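Local structure of universal stress protein (7MQ5) at residues A106-D111 with V262-L267; P120-M125 with L272-D277; G134-A139 with Q234-V239; A139-G144 with G156-A161. The protein is of unknown function but belongs to the universal stress protein family, whose members are generally linked to survival under stress and in some cases bind ATP. All coordinates share one frame; numbering follows the deposited sequence.

Contact 1. Residues A106-D111 with V262-L267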
# COMPACT_ATOMS: atom_id res chain seq x y z
N ALA A 106 -5.75 -11.29 10.79
CA ALA A 106 -4.78 -10.55 9.95
C ALA A 106 -4.58 -11.18 8.55
O ALA A 106 -4.03 -10.51 7.68
CB ALA A 106 -3.45 -10.43 10.66
N ILE A 107 -5.10 -12.39 8.34
CA ILE A 107 -4.92 -13.13 7.06
C ILE A 107 -5.76 -12.51 5.94
O ILE A 107 -7.00 -12.43 6.09
CB ILE A 107 -5.28 -14.62 7.27
CG1 ILE A 107 -4.50 -15.24 8.43
CG2 ILE A 107 -5.11 -15.41 5.98
CD1 ILE A 107 -3.00 -15.23 8.25
N LEU A 108 -5.12 -12.13 4.82
CA LEU A 108 -5.89 -11.58 3.68
C LEU A 108 -6.66 -12.71 3.00
O LEU A 108 -6.21 -13.88 3.02
CB LEU A 108 -4.94 -10.92 2.67
CG LEU A 108 -4.04 -9.81 3.20
CD1 LEU A 108 -3.29 -9.18 2.03
CD2 LEU A 108 -4.81 -8.75 3.97
N THR A 109 -7.78 -12.37 2.37
CA THR A 109 -8.57 -13.40 1.66
C THR A 109 -7.86 -13.80 0.36
O THR A 109 -7.05 -13.06 -0.18
CB THR A 109 -9.97 -12.89 1.32
OG1 THR A 109 -9.88 -11.92 0.27
CG2 THR A 109 -10.68 -12.33 2.53
N PRO A 110 -8.17 -14.99 -0.19
CA PRO A 110 -7.60 -15.37 -1.48
C PRO A 110 -7.89 -14.34 -2.57
O PRO A 110 -7.03 -14.09 -3.39
CB PRO A 110 -8.27 -16.73 -1.74
CG PRO A 110 -8.50 -17.29 -0.36
CD PRO A 110 -8.90 -16.09 0.47
N ASP A 111 -9.07 -13.72 -2.55
CA ASP A 111 -9.38 -12.73 -3.62
C ASP A 111 -8.53 -11.47 -3.40
O ASP A 111 -8.08 -10.88 -4.39
CB ASP A 111 -10.87 -12.43 -3.71
CG ASP A 111 -11.21 -11.67 -4.98
OD1 ASP A 111 -11.28 -12.31 -6.07
OD2 ASP A 111 -11.30 -10.45 -4.89
N VAL A 262 4.34 -12.86 3.84
CA VAL A 262 4.22 -13.03 5.31
C VAL A 262 3.81 -11.71 5.97
O VAL A 262 2.90 -11.71 6.80
CB VAL A 262 5.54 -13.57 5.90
CG1 VAL A 262 5.49 -13.61 7.42
CG2 VAL A 262 5.88 -14.94 5.34
N VAL A 263 4.46 -10.60 5.60
CA VAL A 263 4.15 -9.30 6.25
C VAL A 263 2.68 -8.92 6.01
O VAL A 263 2.00 -8.47 6.96
CB VAL A 263 5.15 -8.24 5.73
CG1 VAL A 263 4.77 -6.83 6.11
CG2 VAL A 263 6.56 -8.58 6.16
N LEU A 264 2.18 -9.08 4.79
CA LEU A 264 0.78 -8.67 4.49
C LEU A 264 -0.24 -9.47 5.30
O LEU A 264 -1.30 -8.93 5.60
CB LEU A 264 0.53 -8.81 2.99
CG LEU A 264 0.84 -7.56 2.18
CD1 LEU A 264 1.13 -7.88 0.72
CD2 LEU A 264 -0.29 -6.55 2.33
N ASP A 265 0.10 -10.72 5.63
CA ASP A 265 -0.81 -11.61 6.40
C ASP A 265 -0.59 -11.45 7.91
O ASP A 265 -1.31 -12.13 8.66
CB ASP A 265 -0.60 -13.08 6.01
CG ASP A 265 -1.45 -13.58 4.85
OD1 ASP A 265 -2.32 -12.82 4.36
OD2 ASP A 265 -1.24 -14.74 4.45
N THR A 266 0.33 -10.57 8.34
CA THR A 266 0.69 -10.44 9.78
C THR A 266 0.43 -9.01 10.29
O THR A 266 0.02 -8.85 11.43
CB THR A 266 2.17 -10.79 10.01
OG1 THR A 266 2.40 -12.10 9.48
CG2 THR A 266 2.59 -10.75 11.47
N LEU A 267 0.69 -8.01 9.46
CA LEU A 267 0.57 -6.61 9.94
C LEU A 267 -0.86 -6.31 10.38
O LEU A 267 -1.83 -6.80 9.75
CB LEU A 267 0.96 -5.66 8.82
CG LEU A 267 2.46 -5.59 8.50
CD1 LEU A 267 2.66 -4.81 7.21
CD2 LEU A 267 3.25 -4.95 9.63
O HOH W 1 -3.68 -15.41 3.24

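Contact 2. Residues P120-M125 with L272-D277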
# COMPACT_ATOMS: atom_id res chain seq x y z
N PRO A 120 -2.03 -3.24 -11.46
CA PRO A 120 -0.91 -2.53 -12.08
C PRO A 120 -0.71 -1.12 -11.53
O PRO A 120 -0.40 -0.19 -12.26
CB PRO A 120 -1.31 -2.53 -13.56
CG PRO A 120 -2.81 -2.38 -13.51
CD PRO A 120 -3.25 -3.17 -12.29
N CYS A 121 -0.88 -0.99 -10.22
CA CYS A 121 -0.75 0.30 -9.53
C CYS A 121 -0.62 0.03 -8.04
O CYS A 121 -0.87 -1.10 -7.60
CB CYS A 121 -1.97 1.19 -9.78
SG CYS A 121 -3.54 0.50 -9.18
N PRO A 122 -0.25 1.05 -7.24
CA PRO A 122 -0.25 0.92 -5.79
C PRO A 122 -1.63 0.49 -5.25
O PRO A 122 -2.66 0.93 -5.76
CB PRO A 122 0.11 2.35 -5.32
CG PRO A 122 0.97 2.89 -6.44
CD PRO A 122 0.33 2.33 -7.69
N VAL A 123 -1.61 -0.38 -4.25
CA VAL A 123 -2.85 -0.81 -3.56
C VAL A 123 -2.69 -0.53 -2.08
O VAL A 123 -1.70 -0.98 -1.48
CB VAL A 123 -3.15 -2.30 -3.77
CG1 VAL A 123 -4.40 -2.70 -3.01
CG2 VAL A 123 -3.30 -2.64 -5.25
N LEU A 124 -3.65 0.20 -1.51
CA LEU A 124 -3.73 0.43 -0.06
C LEU A 124 -4.79 -0.52 0.49
O LEU A 124 -5.98 -0.37 0.18
CB LEU A 124 -4.12 1.88 0.21
CG LEU A 124 -4.35 2.23 1.67
CD1 LEU A 124 -3.09 2.02 2.51
CD2 LEU A 124 -4.85 3.66 1.79
N MSE A 125 -4.35 -1.51 1.26
CA MSE A 125 -5.22 -2.43 1.96
C MSE A 125 -5.40 -1.89 3.37
O MSE A 125 -4.42 -1.83 4.12
CB MSE A 125 -4.58 -3.82 2.05
CG MSE A 125 -4.39 -4.52 0.73
SE MSE A 125 -6.08 -4.92 -0.17
CE MSE A 125 -6.97 -5.89 1.29
N LEU A 272 0.36 -0.22 2.37
CA LEU A 272 0.46 0.30 0.99
C LEU A 272 1.47 -0.58 0.27
O LEU A 272 2.65 -0.62 0.70
CB LEU A 272 0.89 1.76 0.99
CG LEU A 272 1.05 2.37 -0.39
CD1 LEU A 272 -0.26 2.38 -1.15
CD2 LEU A 272 1.63 3.77 -0.33
N VAL A 273 1.02 -1.27 -0.77
CA VAL A 273 1.86 -2.23 -1.52
C VAL A 273 2.27 -1.63 -2.86
O VAL A 273 1.40 -1.33 -3.69
CB VAL A 273 1.08 -3.54 -1.71
CG1 VAL A 273 1.92 -4.55 -2.47
CG2 VAL A 273 0.61 -4.11 -0.38
N LEU A 274 3.58 -1.44 -3.02
CA LEU A 274 4.18 -0.91 -4.25
C LEU A 274 4.90 -2.04 -4.99
O LEU A 274 5.34 -2.99 -4.34
CB LEU A 274 5.15 0.21 -3.89
CG LEU A 274 4.56 1.34 -3.05
CD1 LEU A 274 5.62 2.36 -2.72
CD2 LEU A 274 3.38 1.99 -3.75
N LYS A 275 5.01 -1.90 -6.30
CA LYS A 275 5.73 -2.90 -7.12
C LYS A 275 6.81 -2.20 -7.92
O LYS A 275 6.72 -1.00 -8.19
CB LYS A 275 4.78 -3.62 -8.08
CG LYS A 275 3.62 -4.35 -7.42
CD LYS A 275 2.85 -5.19 -8.41
CE LYS A 275 1.71 -5.98 -7.79
NZ LYS A 275 0.51 -5.16 -7.50
N PRO A 276 7.87 -2.93 -8.32
CA PRO A 276 8.91 -2.37 -9.17
C PRO A 276 8.31 -1.85 -10.48
O PRO A 276 7.37 -2.43 -10.99
CB PRO A 276 9.85 -3.55 -9.45
CG PRO A 276 9.63 -4.47 -8.28
CD PRO A 276 8.17 -4.32 -7.93
N ASP A 277 8.91 -0.80 -11.03
CA ASP A 277 8.41 -0.20 -12.30
C ASP A 277 8.30 -1.24 -13.43
O ASP A 277 7.30 -1.18 -14.17
CB ASP A 277 9.31 0.95 -12.76
CG ASP A 277 9.28 2.18 -11.86
OD1 ASP A 277 8.35 2.28 -11.04
OD2 ASP A 277 10.17 3.03 -12.02
O HOH W 2 0.60 -2.76 -5.99

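Contact 3. Residues G134-A139 with Q234-V239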
# COMPACT_ATOMS: atom_id res chain seq x y z
N GLY A 134 -1.88 12.04 13.08
CA GLY A 134 -1.04 12.00 14.29
C GLY A 134 -0.37 10.66 14.53
O GLY A 134 0.33 10.55 15.55
N GLY A 135 -0.54 9.68 13.65
CA GLY A 135 0.05 8.35 13.92
C GLY A 135 1.49 8.21 13.45
O GLY A 135 2.17 9.23 13.23
N LYS A 136 1.93 6.97 13.31
CA LYS A 136 3.30 6.65 12.84
C LYS A 136 3.21 5.88 11.52
O LYS A 136 2.44 4.91 11.43
CB LYS A 136 4.08 5.89 13.91
CG LYS A 136 4.27 6.69 15.19
CD LYS A 136 5.18 6.03 16.19
CE LYS A 136 5.31 6.84 17.47
NZ LYS A 136 6.09 6.12 18.50
N ILE A 137 3.99 6.32 10.54
CA ILE A 137 4.07 5.71 9.20
C ILE A 137 5.40 4.97 9.12
O ILE A 137 6.43 5.60 9.39
CB ILE A 137 3.97 6.79 8.10
CG1 ILE A 137 2.84 7.80 8.38
CG2 ILE A 137 3.87 6.15 6.72
CD1 ILE A 137 1.47 7.19 8.57
N LEU A 138 5.37 3.70 8.73
CA LEU A 138 6.59 2.88 8.67
C LEU A 138 6.90 2.51 7.22
O LEU A 138 6.03 1.97 6.55
CB LEU A 138 6.39 1.61 9.50
CG LEU A 138 7.58 0.66 9.52
CD1 LEU A 138 8.82 1.32 10.13
CD2 LEU A 138 7.20 -0.59 10.28
N ALA A 139 8.11 2.82 6.76
CA ALA A 139 8.59 2.41 5.42
C ALA A 139 9.53 1.22 5.59
O ALA A 139 10.44 1.31 6.43
CB ALA A 139 9.29 3.57 4.75
N GLN A 234 4.66 -3.29 15.13
CA GLN A 234 3.92 -3.50 16.40
C GLN A 234 4.51 -2.60 17.50
O GLN A 234 3.74 -1.96 18.24
CB GLN A 234 3.99 -4.97 16.81
CG GLN A 234 3.16 -5.28 18.04
CD GLN A 234 1.68 -5.12 17.78
OE1 GLN A 234 1.00 -4.36 18.47
NE2 GLN A 234 1.19 -5.80 16.76
N LYS A 235 5.84 -2.53 17.59
CA LYS A 235 6.49 -1.72 18.66
C LYS A 235 6.13 -0.23 18.49
O LYS A 235 5.90 0.44 19.50
CB LYS A 235 8.00 -1.94 18.62
CG LYS A 235 8.80 -1.16 19.67
CD LYS A 235 8.43 -1.49 21.11
CE LYS A 235 9.21 -0.66 22.11
NZ LYS A 235 8.91 -1.09 23.49
N LEU A 236 6.07 0.25 17.25
CA LEU A 236 5.72 1.67 16.96
C LEU A 236 4.20 1.88 16.96
O LEU A 236 3.77 3.04 16.84
CB LEU A 236 6.26 2.05 15.58
CG LEU A 236 7.77 2.10 15.43
CD1 LEU A 236 8.16 2.34 13.97
CD2 LEU A 236 8.39 3.18 16.32
N ASP A 237 3.43 0.79 17.00
CA ASP A 237 1.95 0.90 16.81
C ASP A 237 1.71 1.64 15.47
O ASP A 237 0.82 2.50 15.41
CB ASP A 237 1.26 1.57 17.99
CG ASP A 237 -0.24 1.34 18.06
OD1 ASP A 237 -0.72 0.37 17.43
OD2 ASP A 237 -0.92 2.11 18.77
N ALA A 238 2.48 1.29 14.43
CA ALA A 238 2.34 1.97 13.13
C ALA A 238 0.90 1.85 12.63
O ALA A 238 0.30 0.76 12.76
CB ALA A 238 3.30 1.39 12.12
N VAL A 239 0.40 2.91 12.01
CA VAL A 239 -0.98 2.91 11.45
C VAL A 239 -0.93 2.59 9.95
O VAL A 239 -1.93 2.08 9.42
CB VAL A 239 -1.69 4.22 11.79
CG1 VAL A 239 -1.10 5.43 11.09
CG2 VAL A 239 -3.19 4.11 11.56
O HOH W 3 0.36 5.18 14.87
O HOH W 4 3.17 4.85 18.78

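Contact 4. Residues A139-G144 with G156-A161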
# COMPACT_ATOMS: atom_id res chain seq x y z
N ALA A 139 8.11 2.82 6.76
CA ALA A 139 8.59 2.41 5.42
C ALA A 139 9.53 1.22 5.59
O ALA A 139 10.44 1.31 6.43
CB ALA A 139 9.29 3.57 4.75
N ALA A 140 9.36 0.17 4.80
CA ALA A 140 10.24 -1.02 4.86
C ALA A 140 11.18 -1.03 3.65
O ALA A 140 10.70 -1.05 2.51
CB ALA A 140 9.42 -2.29 4.92
N VAL A 141 12.48 -1.02 3.91
CA VAL A 141 13.51 -1.07 2.83
C VAL A 141 14.61 -2.06 3.24
O VAL A 141 14.50 -2.70 4.31
CB VAL A 141 14.08 0.34 2.60
CG1 VAL A 141 13.00 1.33 2.18
CG2 VAL A 141 14.83 0.83 3.83
N ASP A 142 15.57 -2.28 2.34
CA ASP A 142 16.79 -3.05 2.68
C ASP A 142 17.96 -2.19 2.20
O ASP A 142 18.29 -2.26 1.01
CB ASP A 142 16.81 -4.47 2.10
CG ASP A 142 18.07 -5.26 2.47
OD1 ASP A 142 18.98 -4.68 3.09
OD2 ASP A 142 18.12 -6.47 2.14
N VAL A 143 18.50 -1.37 3.10
CA VAL A 143 19.60 -0.43 2.72
C VAL A 143 20.84 -1.20 2.24
O VAL A 143 21.68 -0.58 1.59
CB VAL A 143 19.92 0.54 3.88
CG1 VAL A 143 18.67 1.27 4.37
CG2 VAL A 143 20.62 -0.15 5.04
N GLY A 144 20.91 -2.51 2.50
CA GLY A 144 22.05 -3.34 2.07
C GLY A 144 22.08 -3.60 0.57
O GLY A 144 23.03 -4.26 0.12
N GLY A 156 10.62 4.98 -4.26
CA GLY A 156 9.15 5.04 -4.31
C GLY A 156 8.52 4.77 -2.96
O GLY A 156 7.54 5.45 -2.57
N ILE A 157 9.07 3.81 -2.23
CA ILE A 157 8.56 3.48 -0.87
C ILE A 157 8.70 4.71 0.02
O ILE A 157 7.73 5.09 0.69
CB ILE A 157 9.32 2.27 -0.31
CG1 ILE A 157 8.95 0.98 -1.05
CG2 ILE A 157 9.12 2.13 1.20
CD1 ILE A 157 9.95 -0.14 -0.86
N ILE A 158 9.85 5.38 -0.03
CA ILE A 158 10.08 6.58 0.82
C ILE A 158 9.22 7.75 0.33
O ILE A 158 8.68 8.49 1.18
CB ILE A 158 11.57 6.95 0.88
CG1 ILE A 158 12.41 5.84 1.52
CG2 ILE A 158 11.76 8.28 1.60
CD1 ILE A 158 12.01 5.47 2.92
N SER A 159 9.09 7.94 -0.98
CA SER A 159 8.29 9.09 -1.46
C SER A 159 6.84 8.95 -0.99
O SER A 159 6.22 9.93 -0.56
CB SER A 159 8.37 9.19 -2.96
OG SER A 159 7.67 10.34 -3.41
N HIS A 160 6.29 7.74 -1.11
CA HIS A 160 4.87 7.55 -0.71
C HIS A 160 4.74 7.65 0.81
O HIS A 160 3.81 8.32 1.28
CB HIS A 160 4.32 6.20 -1.21
CG HIS A 160 4.03 6.13 -2.68
ND1 HIS A 160 5.02 5.89 -3.63
CD2 HIS A 160 2.88 6.25 -3.38
CE1 HIS A 160 4.48 5.85 -4.83
NE2 HIS A 160 3.17 6.05 -4.70
N ALA A 161 5.66 7.04 1.55
CA ALA A 161 5.56 7.08 3.03
C ALA A 161 5.69 8.51 3.57
O ALA A 161 4.93 8.89 4.46
CB ALA A 161 6.60 6.18 3.64

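Contact 1. Residues A106-D111 with V262-L267
The flat group of this contact is the Asp265 carboxylate, and Leu108 and Ile107 meet it on one face. The Leu108 N-H comes from above the plane. The Leu108 N to Asp265 OD1 hydrogen bond is 2.9 Å long and nearly straight, at 165° at the hydrogen, with its donor 42° out of the plane. The Ile107 CD1 methyl lies over the same face, 4.1 Å from Asp265 CG, in the given one of two conformers. Water 1 sits closer to the plane, beside the other oxygen. It donates to Asp265 OD2 at 2.8 Å and to Leu108 O at 3.0 Å. The carboxylate therefore grips both backbone polar atoms of Leu108, one directly and one through water. Trp113 NE1, from helix 110-118, gives OD1 a second hydrogen bond.

Beside this polar grip the Leu108 side chain leans on Leu264 of helix 258-264. Its CG is anti to its own carbonyl carbon (chi1 -57°), which sends the branch toward Leu264. Leu108 CD1 meets Leu264 CB at 4.0 Å, and Leu108 CG lies 3.7 Å from Leu264 O. Trp113 and Leu116 cover the same two leucines. Nearby, Ala106 CB rests 3.4 Å from Asp265 O.

Lys127 NZ bonds to the carbonyl oxygens of Ala106, Leu264 and Leu267. The contact thus ties the loop leading into helix 110-118 to residues 264-267, at and after helix 258-264. Two donors on one oxygen and a water on the other should spread the carboxylate's negative charge, which probably favours its ionised form. The Lys127 ammonium group would likewise offset the carbonyl dipoles that converge on it.

Contact 2. Residues P120-M125 with L272-D277
Val123 and Val273 form an antiparallel hydrogen-bonded pair that joins strands 123-126 and 270-274. Val273 N donates to Val123 O at 2.8 Å, almost straight. The return bond, Val123 N to Val273 O, is longer at 3.2 Å and lies in the carbonyl plane.

The tight part is apolar. Leu274 CG is anti to its carbonyl carbon (chi1 -55°), and CD2 is thereby laid against the Pro122 ring, 3.6 Å from Pro122 CB. Leu272 CD1 reaches across the strand gap to 3.7 Å from Val123 O. It also touches Leu124 CB, from the neighbouring non-hydrogen-bonded pair.

The looser part begins where the strands part beyond Val273. There water 2 bridges the two segments. It donates to Cys121 O at 2.7 Å and to Val273 O, and accepts from Lys275 NZ at 2.8 Å. The ammonium group also bonds to Leu116 O and Ala119 O, so it is gripped by two carbonyls and a water.

This is the antiparallel seam between two parallel five-stranded halves of the sheet. Its chemistry implies a bonding pattern carried one step further by a bound water, past the last direct strand bond. The buried lysine charge is met by oxygens, which probably steadies it.

Contact 3. Residues G134-A139 with Q234-V239
Leu138, Leu236 and Ala238 make the apolar centre. Leu138 CD1 meets Leu236 CD1 at 4.0 Å, and the two side chains cross at about a right angle. The Leu138 branch lies there because CG is anti to the backbone N (chi1 180°). Closer to the backbone, Leu138 CB packs on Ala238 CB. A second apolar touch lies beside Gly135, where Ile137 CD1 meets Val239 CG1 at 4.0 Å.

Around this centre the backbones join. Val239 N donates to Lys136 O at 2.9 Å, and the donor lies nearly on the line of the C=O bond. Ala238 CA also approaches that oxygen, at 3.4 Å, in a CA-H...O contact.

The polar edge belongs to Lys136. Its extended chain runs over the last turn of helix 225-236, with Lys136 CD 3.4 Å from Leu236 O. Water 4 donates to Leu236 O at 2.7 Å and takes a weak bond from Lys136 NZ. Water 3 links Lys136 N to Asp237 O, 2.8 Å from each. Asp237 closes the helix in a Schellman motif, and its carboxylate forms a salt bridge with Arg130.

The contact fastens the end of helix 225-236 to the start of strand 136-141, just before the chain enters strand 240-244. Carbonyls at the helix C-terminus carry partial negative charge. Waters 3 and 4 donate to two of them, and the nearby Lys136 ammonium group probably offsets their charge.

Contact 4. Residues A139-G144 with G156-A161
The contact belongs to the beta-alpha-beta unit of strand 136-141, helix 148-167 and strand 171-178. Ala139 packs on Ile157, Ile158 and Ala161; Val141 packs on Ile157 and, more loosely, on Ile158. The helix runs back antiparallel to the strand: the short segments are 172° apart in direction and their axes come within 8.2 Å. No hydrogen bond crosses. Ala139 CB is the centre, pointing at the helix and touching Ile157 CG2 at 3.8 Å and Ala161 CB at 3.9 Å. Ala139 and Ala161 are the closest backbone pair, CA to CA 6.1 Å, consistent with two small side chains.

Ile157 carries most of the helix side. With CG1 anti to the carbonyl carbon (chi1 -70°), CG2 lies anti to the backbone N and bears on Ala139 CB and Val141 CG1. Its CD1 reaches 3.6 Å from Ala140 O. Ile158 CD1 also lies by Ala139, but this residue has two conformers and the touch is less certain.

At the ends of the segments polar bonds shape the chain. Asp142 OD1 accepts from Gly144 N at 3.0 Å, an Asx turn after the strand, and also bonds to His178. His160 ND1 donates to Gly156 O at 2.8 Å, with that oxygen in the ring plane. His160 N reaches the same oxygen from the opposite face of the carbonyl plane.

Phe207 of helix 193-211 packs on Val141. Leu274 of strand 270-274 touches Ile157 and His160, and Val174 of strand 171-178 lies against Val141.

From the N terminus, contacts 1, 2, 3 and 4 open in that order, at 106-111, 120-125, 134-139 and 139-144. Contact 4 closes first, at 156-161, and makes a short loop within one beta-alpha-beta unit. Contact 3 closes next, at 234-239, and encloses contact 4; the two share Ala139. Contact 1 closes at 262-267 and contact 2 at 272-277, so these two cross, and both enclose the other pair. Contact 1 touches contact 2 through Leu264 and Val273. Leu274 joins contact 2 to contact 4. Contact 2 joins the two sheet halves, and contact 1 the flanking layer beside that seam. Contacts 3 and 4 join strand 136-141 to helices 225-236 and 148-167.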